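Local coordinates for protein arabinan endo-1,5-alpha-l-arabinosidase A (Cellvibrio cellulosa, PDB 1GYH) that cleaves alpha-1,5-arabinofuranosyl bonds of linear arabinan, releasing almost exclusively arabinotriose, in the breakdown of the plant cell wall, at residues P10-E15 with Y266-K271; G16-L21 with S32-V37; F144-G149 with Q190-F195; L205-G210 with H221-R226. One frame throughout, in Å; residues are numbered along the deposited sequence.

Interaction 1. Residues P10-E15 with Y266-K271; sequences PVMTRE and YTWDGK
The phenol oxygen of Tyr266 receives the backbone N-H of Met12 in an almost straight hydrogen bond, Met12 N to Tyr266 OH 3.0 Å at 171°. This bond ties two neighbouring blades of the five-bladed beta-propeller: strand 11-15 begins the chain's first blade, and strand 257-268 belongs to the last. Their axes come no nearer than 9.4 Å at 25°, too far for backbone pairing, and side chains fill the gap. With CG of Tyr266 anti to its carbonyl carbon, the ring reaches across to the backbone of residues 11 and 12, and its hydroxyl also lies against Val11 CB at 3.3 Å. A type I' turn from Trp268 to Lys271 reverses the chain and carries Asp269 toward Arg14. Tyr266 CB lies over one indole face of Trp268, and Trp19 of the first blade meets the same side chain edge-to-face. Met12 meets Trp268 at about a right angle. A bend at chi3 (57°) carries its methyl to the benzo end of the indole in a Met-aromatic contact, the sulfur 5.2 Å from the centroid of the six-membered ring and oblique to it, and Met12 CE 3.7 Å from Trp268 CH2.

Interaction 2. Residues G16-L21 with S32-V37; sequences GDTWYL and SSKDRV
Strands 18-21 and 32-33 run antiparallel, with Trp19 and Ser33 as a hydrogen-bonded pair, N to O 2.9 Å in both directions, and Tyr20 and Ser32 as the next, non-hydrogen-bonded pair. On the face carrying Trp19 and Ser33, the aliphatic part of Arg36 lies across the indole. Its CG sits 3.5 Å from the centroid of the five-membered ring, 5° off the normal, a well-centred CH-pi contact. In the conformer given, the guanidinium stands nearly perpendicular to the indole, and any cation-pi attraction is long and weak. Ser33 OG accepts from Asp35 N in an ST turn and also hydrogen-bonds Asn38 O; an Asx turn follows at Asp35, whose OD1 accepts from Val37 N and from Asn38 N. This tight course brings Arg36 back over the tryptophan. On the other face Tyr20 CE2 packs on Ser32 CB at 3.7 Å. At the exposed end Lys34 NZ donates to Thr18 OG1 at 3.2 Å and forms a salt bridge with Asp17 OD1, whose hydrogen bond is weak. Both strands belong to the first propeller blade, strand 18-23 lying between 11-15 and 29-33, while Trp39 of the following strand 38-44 packs against Trp19 and Ser33.

Interaction 3. Residues F144-G149 with Q190-F195; sequences FGSFWG and QIEAPF
Ser146 turns its hydroxyl anti to the backbone N (chi1 177°), while Glu192 places CG between its own N and carbonyl carbon (chi1 67°) and then extends, and the two side chains meet in a short hydrogen bond. The contact joins adjacent blades of the beta-propeller: the loop after strand 140-144 lies antiparallel to the start of strand 191-199, with a single bridge at Ser146 and Glu192. Glu192 OE1 accepts from Ser146 OG at 2.6 Å through its anti lone pair, the one directed away from OE2. Tyr220 OH bonds the other oxygen, OE2, and with both oxygens engaged the carboxylate is restrained in rotation. Two backbone bonds flank the bridge, Phe147 N to Ile191 O at 3.0 Å and Ala193 N to Gly145 O at 3.2 Å. Glu192 is the likely proton donor, and both it and Ser146 are likely substrate-binding residues, so the bridge sets two active-site groups side by side. Farther along, Pro194 packs its CG against the backbone of Phe144, 3.5 Å from Phe144 N. At the other end the Phe147 ring lies alongside Gln190, whose CA stands over one face, 4.0 Å from the centroid. The ring also turns an edge to the glutamate, with Glu192 OE1 in its plane, 4.0 Å from Phe147 CE1.

Interaction 4. Residues L205-G210 with H221-R226; sequences LFASWG and HLVVGR
Leu205 with Gly225, Ala207 with Val223 and Trp209 with His221 are each hydrogen-bonded in both directions through the backbone, making a regular antiparallel ladder in one propeller blade. The straightest of the six bonds runs from Val223 N to Ala207 O, 3.0 Å at 175°. Between these pairs CA-H...O contacts add to the seam, among them Ser208 CA to His221 O at 3.3 Å. The ring contacts gather on the face bearing Trp209, His221 and Val223. Val223 comes at about a right angle to the indole and sets both methyls on it: CG2 stands 3.7 Å from the centroid of the five-membered ring, 9° off the normal, and CG1 reaches CE3 of the benzo ring. His221, with CG between its N and carbonyl carbon (chi1 65°), lays its imidazole face over Trp209 CB, while its ND1 bonds Thr219 O. Apolar packing on the opposite face pairs Phe206 with Val224, whose CG2 lies over the phenyl ring 4.0 Å from CE1. Also on that face, Leu222 CD2 touches Ser208 OG, and this hydroxyl is hydrogen-bonded to His262 N of strand 257-268. Both strands are central in their four-stranded sheet: 202-209 borders 191-199, and 221-227 borders 248-251.

In the fold
Interactions 1 and 2 belong together on one side of the propeller, their centres about 10 Å apart. Strands 11-15 and 18-23 are neighbours in the first blade, and the last blade meets the first there. Interactions 3 and 4 form a second pair, also about 10 Å apart, sharing the sheet in which strand 191-199 borders 202-209. The centres of interactions 2 and 3 are about 29 Å apart, on opposite sides of the chain's centre. Along the chain, interactions 2, 3 and 4 follow in series within the span that interaction 1 closes. Interaction 1 thus joins the first and last blades of the ring, interactions 2 and 4 each lie within one blade, and interaction 3 joins neighbouring blades at the likely catalytic acid.

Interaction 1. Residues P10-E15 with Y266-K271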
loop_
_atom_site.group_PDB
_atom_site.type_symbol
_atom_site.label_atom_id
_atom_site.label_comp_id
_atom_site.label_asym_id
_atom_site.label_seq_id
_atom_site.Cartn_x
_atom_site.Cartn_y
_atom_site.Cartn_z
ATOM N N PRO A 10 5.383 2.665 1.890
ATOM C CA PRO A 10 4.951 3.779 2.754
ATOM C C PRO A 10 3.530 4.276 2.544
ATOM O O PRO A 10 3.000 4.254 1.429
ATOM C CB PRO A 10 5.939 4.882 2.426
ATOM C CG PRO A 10 6.176 4.681 0.978
ATOM C CD PRO A 10 6.290 3.131 0.829
ATOM N N VAL A 11 2.930 4.671 3.657
ATOM C CA VAL A 11 1.683 5.423 3.693
ATOM C C VAL A 11 1.808 6.589 4.699
ATOM O O VAL A 11 2.706 6.610 5.569
ATOM C CB VAL A 11 0.481 4.545 4.041
ATOM C CG1 VAL A 11 0.204 3.504 2.927
ATOM C CG2 VAL A 11 0.658 3.893 5.442
ATOM N N MET A 12 0.906 7.570 4.579
ATOM C CA MET A 12 0.997 8.809 5.381
ATOM C C MET A 12 -0.382 9.338 5.720
ATOM O O MET A 12 -1.364 9.060 5.013
ATOM C CB MET A 12 1.752 9.927 4.629
ATOM C CG MET A 12 3.250 9.730 4.431
ATOM S SD MET A 12 4.108 11.016 3.455
ATOM C CE MET A 12 3.729 12.438 4.326
ATOM N N THR A 13 -0.427 10.115 6.792
ATOM C CA THR A 13 -1.600 10.881 7.208
ATOM C C THR A 13 -1.210 12.102 8.040
ATOM O O THR A 13 -0.096 12.198 8.522
ATOM C CB THR A 13 -2.612 9.964 7.926
ATOM O OG1 THR A 13 -3.923 10.477 7.720
ATOM C CG2 THR A 13 -2.408 9.857 9.448
ATOM N N ARG A 14 -2.135 13.021 8.239
ATOM C CA ARG A 14 -1.876 14.205 9.043
ATOM C C ARG A 14 -2.885 14.256 10.179
ATOM O O ARG A 14 -4.090 14.073 9.956
ATOM C CB ARG A 14 -1.983 15.493 8.195
ATOM C CG ARG A 14 -1.671 16.769 8.959
ATOM C CD ARG A 14 -1.557 18.122 8.167
ATOM N NE ARG A 14 -0.512 19.006 8.748
ATOM C CZ ARG A 14 -0.233 20.272 8.354
ATOM N NH1 ARG A 14 -0.928 20.857 7.394
ATOM N NH2 ARG A 14 0.749 20.952 8.931
ATOM N N GLU A 15 -2.380 14.503 11.389
ATOM C CA GLU A 15 -3.200 14.800 12.556
ATOM C C GLU A 15 -2.842 16.171 13.069
ATOM O O GLU A 15 -1.714 16.403 13.527
ATOM C CB GLU A 15 -2.953 13.774 13.668
ATOM C CG GLU A 15 -3.806 13.995 14.936
ATOM C CD GLU A 15 -3.540 13.017 16.071
ATOM O OE1 GLU A 15 -2.451 12.405 16.148
ATOM O OE2 GLU A 15 -4.447 12.837 16.901
ATOM N N TYR A 266 -2.283 10.984 -2.217
ATOM C CA TYR A 266 -3.086 11.800 -1.340
ATOM C C TYR A 266 -3.320 13.185 -1.918
ATOM O O TYR A 266 -2.519 13.688 -2.734
ATOM C CB TYR A 266 -2.401 11.980 0.020
ATOM C CG TYR A 266 -2.066 10.643 0.685
ATOM C CD1 TYR A 266 -3.016 9.974 1.433
ATOM C CD2 TYR A 266 -0.812 10.067 0.531
ATOM C CE1 TYR A 266 -2.721 8.759 2.059
ATOM C CE2 TYR A 266 -0.493 8.838 1.141
ATOM C CZ TYR A 266 -1.454 8.194 1.909
ATOM O OH TYR A 266 -1.175 7.000 2.538
ATOM N N THR A 267 -4.446 13.744 -1.495
ATOM C CA THR A 267 -4.787 15.132 -1.716
ATOM C C THR A 267 -4.719 15.842 -0.370
ATOM O O THR A 267 -5.483 15.544 0.534
ATOM C CB THR A 267 -6.185 15.217 -2.364
ATOM O OG1 THR A 267 -6.182 14.602 -3.670
ATOM C CG2 THR A 267 -6.576 16.711 -2.622
ATOM N N TRP A 268 -3.779 16.780 -0.251
ATOM C CA TRP A 268 -3.578 17.613 0.934
ATOM C C TRP A 268 -3.668 19.107 0.539
ATOM O O TRP A 268 -2.883 19.571 -0.297
ATOM C CB TRP A 268 -2.182 17.375 1.505
ATOM C CG TRP A 268 -1.927 15.923 2.011
ATOM C CD1 TRP A 268 -2.751 15.156 2.773
ATOM C CD2 TRP A 268 -0.742 15.144 1.803
ATOM N NE1 TRP A 268 -2.157 13.937 3.043
ATOM C CE2 TRP A 268 -0.928 13.909 2.458
ATOM C CE3 TRP A 268 0.471 15.374 1.142
ATOM C CZ2 TRP A 268 0.043 12.911 2.461
ATOM C CZ3 TRP A 268 1.439 14.373 1.140
ATOM C CH2 TRP A 268 1.203 13.155 1.786
ATOM N N ASP A 269 -4.616 19.832 1.136
ATOM C CA ASP A 269 -4.719 21.291 0.940
ATOM C C ASP A 269 -4.715 21.670 -0.550
ATOM O O ASP A 269 -3.993 22.592 -0.958
ATOM C CB ASP A 269 -3.576 22.020 1.641
ATOM C CG ASP A 269 -3.443 21.627 3.079
ATOM O OD1 ASP A 269 -4.454 21.556 3.822
ATOM O OD2 ASP A 269 -2.343 21.346 3.563
ATOM N N GLY A 270 -5.481 20.922 -1.347
ATOM C CA GLY A 270 -5.791 21.307 -2.727
ATOM C C GLY A 270 -4.728 20.936 -3.742
ATOM O O GLY A 270 -4.802 21.358 -4.897
ATOM N N LYS A 271 -3.759 20.106 -3.344
ATOM C CA LYS A 271 -2.738 19.614 -4.284
ATOM C C LYS A 271 -2.526 18.107 -4.089
ATOM O O LYS A 271 -2.817 17.573 -3.022
ATOM C CB LYS A 271 -1.425 20.325 -4.048
ATOM C CG LYS A 271 -1.442 21.772 -4.488
ATOM C CD LYS A 271 -0.250 22.517 -3.918
ATOM C CE LYS A 271 1.075 22.044 -4.563
ATOM N NZ LYS A 271 1.061 22.197 -6.046
#

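Interaction 2. Residues G16-L21 with S32-V37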
loop_
_atom_site.group_PDB
_atom_site.type_symbol
_atom_site.label_atom_id
_atom_site.label_comp_id
_atom_site.label_asym_id
_atom_site.label_seq_id
_atom_site.Cartn_x
_atom_site.Cartn_y
_atom_site.Cartn_z
ATOM N N GLY A 16 -3.804 17.096 13.039
ATOM C CA GLY A 16 -3.518 18.477 13.402
ATOM C C GLY A 16 -2.390 19.031 12.538
ATOM O O GLY A 16 -2.476 18.998 11.314
ATOM N N ASP A 17 -1.321 19.523 13.159
ATOM C CA ASP A 17 -0.183 20.046 12.363
ATOM C C ASP A 17 1.007 19.078 12.240
ATOM O O ASP A 17 2.106 19.490 11.809
ATOM C CB ASP A 17 0.314 21.382 12.886
ATOM C CG ASP A 17 0.965 21.259 14.238
ATOM O OD1 ASP A 17 1.076 20.132 14.767
ATOM O OD2 ASP A 17 1.396 22.225 14.869
ATOM N N THR A 18 0.776 17.804 12.569
ATOM C CA THR A 18 1.806 16.767 12.467
ATOM C C THR A 18 1.521 15.672 11.438
ATOM O O THR A 18 0.436 15.121 11.388
ATOM C CB THR A 18 2.045 16.142 13.865
ATOM O OG1 THR A 18 2.225 17.176 14.838
ATOM C CG2 THR A 18 3.386 15.360 13.881
ATOM N N TRP A 19 2.512 15.415 10.593
ATOM C CA TRP A 19 2.512 14.347 9.599
ATOM C C TRP A 19 3.078 13.032 10.192
ATOM O O TRP A 19 4.049 13.053 10.980
ATOM C CB TRP A 19 3.366 14.758 8.398
ATOM C CG TRP A 19 2.945 16.033 7.721
ATOM C CD1 TRP A 19 3.481 17.291 7.902
ATOM C CD2 TRP A 19 1.949 16.163 6.718
ATOM N NE1 TRP A 19 2.844 18.197 7.080
ATOM C CE2 TRP A 19 1.917 17.526 6.323
ATOM C CE3 TRP A 19 1.093 15.264 6.087
ATOM C CZ2 TRP A 19 1.033 18.008 5.380
ATOM C CZ3 TRP A 19 0.225 15.744 5.129
ATOM C CH2 TRP A 19 0.191 17.107 4.790
ATOM N N TYR A 20 2.482 11.906 9.789
ATOM C CA TYR A 20 2.906 10.583 10.269
ATOM C C TYR A 20 3.137 9.689 9.078
ATOM O O TYR A 20 2.367 9.734 8.080
ATOM C CB TYR A 20 1.901 9.950 11.228
ATOM C CG TYR A 20 1.864 10.665 12.545
ATOM C CD1 TYR A 20 1.064 11.792 12.717
ATOM C CD2 TYR A 20 2.679 10.277 13.614
ATOM C CE1 TYR A 20 1.056 12.458 13.904
ATOM C CE2 TYR A 20 2.678 10.961 14.813
ATOM C CZ TYR A 20 1.872 12.048 14.962
ATOM O OH TYR A 20 1.856 12.753 16.123
ATOM N N LEU A 21 4.193 8.876 9.182
ATOM C CA LEU A 21 4.624 7.992 8.120
ATOM C C LEU A 21 4.740 6.553 8.689
ATOM O O LEU A 21 5.288 6.332 9.786
ATOM C CB LEU A 21 5.965 8.454 7.587
ATOM C CG LEU A 21 6.829 7.524 6.700
ATOM C CD1 LEU A 21 6.239 7.328 5.294
ATOM C CD2 LEU A 21 8.240 8.090 6.585
ATOM N N SER A 32 7.254 10.657 12.546
ATOM C CA SER A 32 6.517 11.945 12.598
ATOM C C SER A 32 7.326 13.120 12.078
ATOM O O SER A 32 8.550 13.122 12.093
ATOM C CB SER A 32 5.998 12.266 14.001
ATOM O OG SER A 32 7.051 12.536 14.904
ATOM N N SER A 33 6.640 14.158 11.627
ATOM C CA SER A 33 7.325 15.279 11.021
ATOM C C SER A 33 6.434 16.531 10.971
ATOM O O SER A 33 5.219 16.427 10.786
ATOM C CB SER A 33 7.779 14.905 9.603
ATOM O OG SER A 33 8.318 16.019 8.924
ATOM N N LYS A 34 7.052 17.693 11.107
ATOM C CA LYS A 34 6.328 18.961 10.968
ATOM C C LYS A 34 6.274 19.462 9.512
ATOM O O LYS A 34 5.407 20.248 9.189
ATOM C CB LYS A 34 6.928 20.024 11.928
ATOM C CG LYS A 34 6.808 19.616 13.437
ATOM C CD LYS A 34 5.365 19.686 14.007
ATOM C CE LYS A 34 5.291 19.195 15.451
ATOM N NZ LYS A 34 3.989 19.509 16.044
ATOM N N ASP A 35 7.169 18.991 8.642
ATOM C CA ASP A 35 7.331 19.542 7.282
ATOM C C ASP A 35 7.373 18.530 6.130
ATOM O O ASP A 35 7.570 18.923 5.001
ATOM C CB ASP A 35 8.599 20.413 7.212
ATOM C CG ASP A 35 9.878 19.647 7.620
ATOM O OD1 ASP A 35 9.902 18.385 7.532
ATOM O OD2 ASP A 35 10.886 20.246 8.031
ATOM N N ARG A 36 7.183 17.241 6.414
ATOM C CA ARG A 36 7.180 16.151 5.417
ATOM C C ARG A 36 8.556 15.772 4.844
ATOM O O ARG A 36 8.642 14.925 3.944
ATOM C CB ARG A 36 6.238 16.444 4.210
ATOM C CG ARG A 36 4.775 16.454 4.482
ATOM C CD ARG A 36 3.949 16.348 3.150
ATOM N NE ARG A 36 3.917 17.576 2.355
ATOM C CZ ARG A 36 4.645 17.855 1.267
ATOM N NH1 ARG A 36 5.573 17.035 0.786
ATOM N NH2 ARG A 36 4.450 19.020 0.662
ATOM N N VAL A 37 9.611 16.391 5.365
ATOM C CA VAL A 37 10.991 16.216 4.894
ATOM C C VAL A 37 11.912 15.679 6.020
ATOM O O VAL A 37 12.687 14.751 5.796
ATOM C CB VAL A 37 11.581 17.574 4.402
ATOM C CG1 VAL A 37 13.102 17.482 4.097
ATOM C CG2 VAL A 37 10.823 18.078 3.179
HETATM O O HOH W 1 3.594 21.431 11.328
#

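Interaction 3. Residues F144-G149 with Q190-F195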
loop_
_atom_site.group_PDB
_atom_site.type_symbol
_atom_site.label_atom_id
_atom_site.label_comp_id
_atom_site.label_asym_id
_atom_site.label_seq_id
_atom_site.Cartn_x
_atom_site.Cartn_y
_atom_site.Cartn_z
ATOM N N PHE A 144 -6.866 -5.137 -2.042
ATOM C CA PHE A 144 -5.642 -5.798 -1.588
ATOM C C PHE A 144 -5.155 -6.778 -2.648
ATOM O O PHE A 144 -5.856 -7.057 -3.634
ATOM C CB PHE A 144 -5.892 -6.564 -0.260
ATOM C CG PHE A 144 -6.660 -7.874 -0.452
ATOM C CD1 PHE A 144 -8.052 -7.875 -0.514
ATOM C CD2 PHE A 144 -5.982 -9.092 -0.584
ATOM C CE1 PHE A 144 -8.755 -9.043 -0.703
ATOM C CE2 PHE A 144 -6.691 -10.286 -0.782
ATOM C CZ PHE A 144 -8.058 -10.273 -0.836
ATOM N N GLY A 145 -3.953 -7.302 -2.452
ATOM C CA GLY A 145 -3.523 -8.452 -3.231
ATOM C C GLY A 145 -2.094 -8.412 -3.737
ATOM O O GLY A 145 -1.429 -7.355 -3.721
ATOM N N SER A 146 -1.613 -9.583 -4.151
ATOM C CA SER A 146 -0.226 -9.762 -4.651
ATOM C C SER A 146 -0.102 -11.130 -5.285
ATOM O O SER A 146 -0.368 -12.134 -4.618
ATOM C CB SER A 146 0.765 -9.672 -3.476
ATOM O OG SER A 146 2.120 -9.913 -3.889
ATOM N N PHE A 147 0.237 -11.174 -6.570
ATOM C CA PHE A 147 0.430 -12.412 -7.316
ATOM C C PHE A 147 -0.847 -13.296 -7.295
ATOM O O PHE A 147 -1.970 -12.800 -7.182
ATOM C CB PHE A 147 1.757 -13.127 -6.845
ATOM C CG PHE A 147 3.058 -12.431 -7.278
ATOM C CD1 PHE A 147 3.452 -11.206 -6.738
ATOM C CD2 PHE A 147 3.896 -13.015 -8.191
ATOM C CE1 PHE A 147 4.617 -10.594 -7.130
ATOM C CE2 PHE A 147 5.111 -12.386 -8.597
ATOM C CZ PHE A 147 5.471 -11.209 -8.064
ATOM N N TRP A 148 -0.697 -14.616 -7.420
ATOM C CA TRP A 148 -1.860 -15.495 -7.557
ATOM C C TRP A 148 -2.860 -14.919 -8.592
ATOM O O TRP A 148 -2.433 -14.572 -9.708
ATOM C CB TRP A 148 -2.448 -15.794 -6.157
ATOM C CG TRP A 148 -1.576 -16.833 -5.393
ATOM C CD1 TRP A 148 -1.764 -18.216 -5.342
ATOM C CD2 TRP A 148 -0.378 -16.572 -4.647
ATOM N NE1 TRP A 148 -0.774 -18.793 -4.581
ATOM C CE2 TRP A 148 0.098 -17.821 -4.150
ATOM C CE3 TRP A 148 0.345 -15.414 -4.333
ATOM C CZ2 TRP A 148 1.256 -17.927 -3.368
ATOM C CZ3 TRP A 148 1.512 -15.521 -3.550
ATOM C CH2 TRP A 148 1.949 -16.783 -3.077
ATOM N N GLY A 149 -4.144 -14.872 -8.260
ATOM C CA GLY A 149 -5.212 -14.422 -9.163
ATOM C C GLY A 149 -5.494 -12.905 -9.121
ATOM O O GLY A 149 -6.577 -12.442 -9.554
ATOM N N GLN A 190 3.161 -10.790 -11.988
ATOM C CA GLN A 190 3.916 -9.885 -11.127
ATOM C C GLN A 190 3.144 -8.569 -11.017
ATOM O O GLN A 190 3.463 -7.585 -11.698
ATOM C CB GLN A 190 5.345 -9.674 -11.662
ATOM C CG GLN A 190 6.142 -11.010 -11.879
ATOM C CD GLN A 190 7.465 -10.904 -12.580
ATOM O OE1 GLN A 190 8.205 -11.937 -12.680
ATOM N NE2 GLN A 190 7.821 -9.718 -13.044
ATOM N N ILE A 191 2.102 -8.609 -10.186
ATOM C CA ILE A 191 1.230 -7.485 -9.898
ATOM C C ILE A 191 0.870 -7.492 -8.441
ATOM O O ILE A 191 0.494 -8.542 -7.897
ATOM C CB ILE A 191 -0.096 -7.509 -10.773
ATOM C CG1 ILE A 191 -0.966 -6.289 -10.431
ATOM C CG2 ILE A 191 -0.932 -8.830 -10.626
ATOM C CD1 ILE A 191 -2.208 -6.143 -11.271
ATOM N N GLU A 192 0.982 -6.344 -7.778
ATOM C CA GLU A 192 0.615 -6.243 -6.354
ATOM C C GLU A 192 0.348 -4.798 -5.904
ATOM O O GLU A 192 0.591 -3.843 -6.639
ATOM C CB GLU A 192 1.724 -6.865 -5.444
ATOM C CG GLU A 192 3.051 -6.118 -5.421
ATOM C CD GLU A 192 4.161 -6.842 -4.666
ATOM O OE1 GLU A 192 3.932 -8.011 -4.203
ATOM O OE2 GLU A 192 5.275 -6.237 -4.546
ATOM N N ALA A 193 -0.083 -4.666 -4.661
ATOM C CA ALA A 193 -0.097 -3.403 -3.925
ATOM C C ALA A 193 -1.063 -2.367 -4.555
ATOM O O ALA A 193 -0.643 -1.276 -4.905
ATOM C CB ALA A 193 1.310 -2.820 -3.815
ATOM N N PRO A 194 -2.343 -2.673 -4.605
ATOM C CA PRO A 194 -3.288 -1.702 -5.179
ATOM C C PRO A 194 -3.387 -0.450 -4.308
ATOM O O PRO A 194 -3.266 -0.502 -3.074
ATOM C CB PRO A 194 -4.615 -2.412 -5.128
ATOM C CG PRO A 194 -4.491 -3.357 -3.929
ATOM C CD PRO A 194 -3.028 -3.852 -4.044
ATOM N N PHE A 195 -3.658 0.688 -4.953
ATOM C CA PHE A 195 -4.016 1.878 -4.179
ATOM C C PHE A 195 -4.992 2.690 -5.015
ATOM O O PHE A 195 -4.739 2.882 -6.203
ATOM C CB PHE A 195 -2.782 2.710 -3.785
ATOM C CG PHE A 195 -3.113 3.787 -2.776
ATOM C CD1 PHE A 195 -3.653 5.020 -3.187
ATOM C CD2 PHE A 195 -3.000 3.535 -1.421
ATOM C CE1 PHE A 195 -4.006 5.989 -2.250
ATOM C CE2 PHE A 195 -3.322 4.478 -0.483
ATOM C CZ PHE A 195 -3.827 5.731 -0.888
#

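Interaction 4. Residues L205-G210 with H221-R226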
loop_
_atom_site.group_PDB
_atom_site.type_symbol
_atom_site.label_atom_id
_atom_site.label_comp_id
_atom_site.label_asym_id
_atom_site.label_seq_id
_atom_site.Cartn_x
_atom_site.Cartn_y
_atom_site.Cartn_z
ATOM N N LEU A 205 -6.805 3.597 -10.029
ATOM C CA LEU A 205 -6.160 2.414 -9.410
ATOM C C LEU A 205 -4.718 2.406 -9.815
ATOM O O LEU A 205 -4.395 2.273 -11.015
ATOM C CB LEU A 205 -6.850 1.117 -9.859
ATOM C CG LEU A 205 -6.128 -0.206 -9.470
ATOM C CD1 LEU A 205 -5.966 -0.309 -8.001
ATOM C CD2 LEU A 205 -6.904 -1.374 -10.021
ATOM N N PHE A 206 -3.847 2.583 -8.827
ATOM C CA PHE A 206 -2.430 2.425 -9.002
ATOM C C PHE A 206 -2.029 0.974 -8.588
ATOM O O PHE A 206 -2.573 0.435 -7.649
ATOM C CB PHE A 206 -1.656 3.403 -8.090
ATOM C CG PHE A 206 -1.955 4.869 -8.348
ATOM C CD1 PHE A 206 -1.225 5.590 -9.261
ATOM C CD2 PHE A 206 -2.964 5.516 -7.655
ATOM C CE1 PHE A 206 -1.525 6.930 -9.518
ATOM C CE2 PHE A 206 -3.255 6.869 -7.915
ATOM C CZ PHE A 206 -2.521 7.562 -8.815
ATOM N N ALA A 207 -1.058 0.407 -9.282
ATOM C CA ALA A 207 -0.547 -0.929 -8.986
ATOM C C ALA A 207 0.920 -1.017 -9.339
ATOM O O ALA A 207 1.429 -0.287 -10.200
ATOM C CB ALA A 207 -1.346 -1.994 -9.773
ATOM N N SER A 208 1.611 -1.923 -8.632
ATOM C CA SER A 208 3.024 -2.170 -8.849
ATOM C C SER A 208 3.181 -3.415 -9.728
ATOM O O SER A 208 2.586 -4.442 -9.451
ATOM C CB SER A 208 3.732 -2.311 -7.493
ATOM O OG SER A 208 3.762 -1.088 -6.752
ATOM N N TRP A 209 3.967 -3.303 -10.796
ATOM C CA TRP A 209 4.267 -4.413 -11.695
ATOM C C TRP A 209 5.740 -4.789 -11.543
ATOM O O TRP A 209 6.610 -3.942 -11.232
ATOM C CB TRP A 209 4.001 -4.033 -13.167
ATOM C CG TRP A 209 2.570 -4.208 -13.678
ATOM C CD1 TRP A 209 1.440 -4.512 -12.953
ATOM C CD2 TRP A 209 2.124 -4.028 -15.029
ATOM N NE1 TRP A 209 0.343 -4.563 -13.784
ATOM C CE2 TRP A 209 0.738 -4.284 -15.060
ATOM C CE3 TRP A 209 2.764 -3.699 -16.229
ATOM C CZ2 TRP A 209 -0.013 -4.216 -16.236
ATOM C CZ3 TRP A 209 2.007 -3.617 -17.409
ATOM C CH2 TRP A 209 0.645 -3.880 -17.402
ATOM N N GLY A 210 6.033 -6.066 -11.753
ATOM C CA GLY A 210 7.406 -6.541 -11.809
ATOM C C GLY A 210 7.934 -6.985 -10.447
ATOM O O GLY A 210 7.135 -7.220 -9.517
ATOM N N HIS A 221 7.929 -1.212 -10.898
ATOM C CA HIS A 221 7.456 0.102 -11.417
ATOM C C HIS A 221 5.954 0.261 -11.220
ATOM O O HIS A 221 5.270 -0.675 -10.791
ATOM C CB HIS A 221 7.834 0.274 -12.896
ATOM C CG HIS A 221 7.169 -0.694 -13.832
ATOM N ND1 HIS A 221 7.536 -2.020 -13.927
ATOM C CD2 HIS A 221 6.175 -0.511 -14.740
ATOM C CE1 HIS A 221 6.795 -2.615 -14.855
ATOM N NE2 HIS A 221 5.981 -1.710 -15.382
ATOM N N LEU A 222 5.439 1.463 -11.521
ATOM C CA LEU A 222 4.027 1.782 -11.288
ATOM C C LEU A 222 3.257 1.983 -12.587
ATOM O O LEU A 222 3.731 2.659 -13.504
ATOM C CB LEU A 222 3.907 3.048 -10.457
ATOM C CG LEU A 222 4.482 3.022 -9.041
ATOM C CD1 LEU A 222 4.326 4.381 -8.364
ATOM C CD2 LEU A 222 3.733 1.963 -8.210
ATOM N N VAL A 223 2.075 1.389 -12.613
ATOM C CA VAL A 223 1.086 1.532 -13.663
ATOM C C VAL A 223 -0.238 2.009 -13.062
ATOM O O VAL A 223 -0.455 1.978 -11.822
ATOM C CB VAL A 223 0.821 0.203 -14.450
ATOM C CG1 VAL A 223 2.094 -0.250 -15.153
ATOM C CG2 VAL A 223 0.260 -0.882 -13.581
ATOM N N VAL A 224 -1.119 2.481 -13.955
ATOM C CA VAL A 224 -2.395 3.087 -13.539
ATOM C C VAL A 224 -3.528 2.769 -14.537
ATOM O O VAL A 224 -3.293 2.595 -15.737
ATOM C CB VAL A 224 -2.224 4.681 -13.370
ATOM C CG1 VAL A 224 -2.081 5.365 -14.709
ATOM C CG2 VAL A 224 -3.400 5.278 -12.623
ATOM N N GLY A 225 -4.748 2.731 -14.007
ATOM C CA GLY A 225 -5.997 2.676 -14.771
ATOM C C GLY A 225 -7.088 3.482 -14.057
ATOM O O GLY A 225 -6.862 3.959 -12.960
ATOM N N ARG A 226 -8.246 3.689 -14.706
ATOM C CA ARG A 226 -9.295 4.533 -14.125
ATOM C C ARG A 226 -10.685 4.003 -14.425
ATOM O O ARG A 226 -10.921 3.349 -15.474
ATOM C CB ARG A 226 -9.121 6.009 -14.555
ATOM C CG ARG A 226 -9.696 6.337 -15.929
ATOM C CD ARG A 226 -9.391 7.764 -16.447
ATOM N NE ARG A 226 -9.862 7.961 -17.824
ATOM C CZ ARG A 226 -9.494 8.992 -18.594
ATOM N NH1 ARG A 226 -8.676 9.921 -18.110
ATOM N NH2 ARG A 226 -9.942 9.110 -19.833
#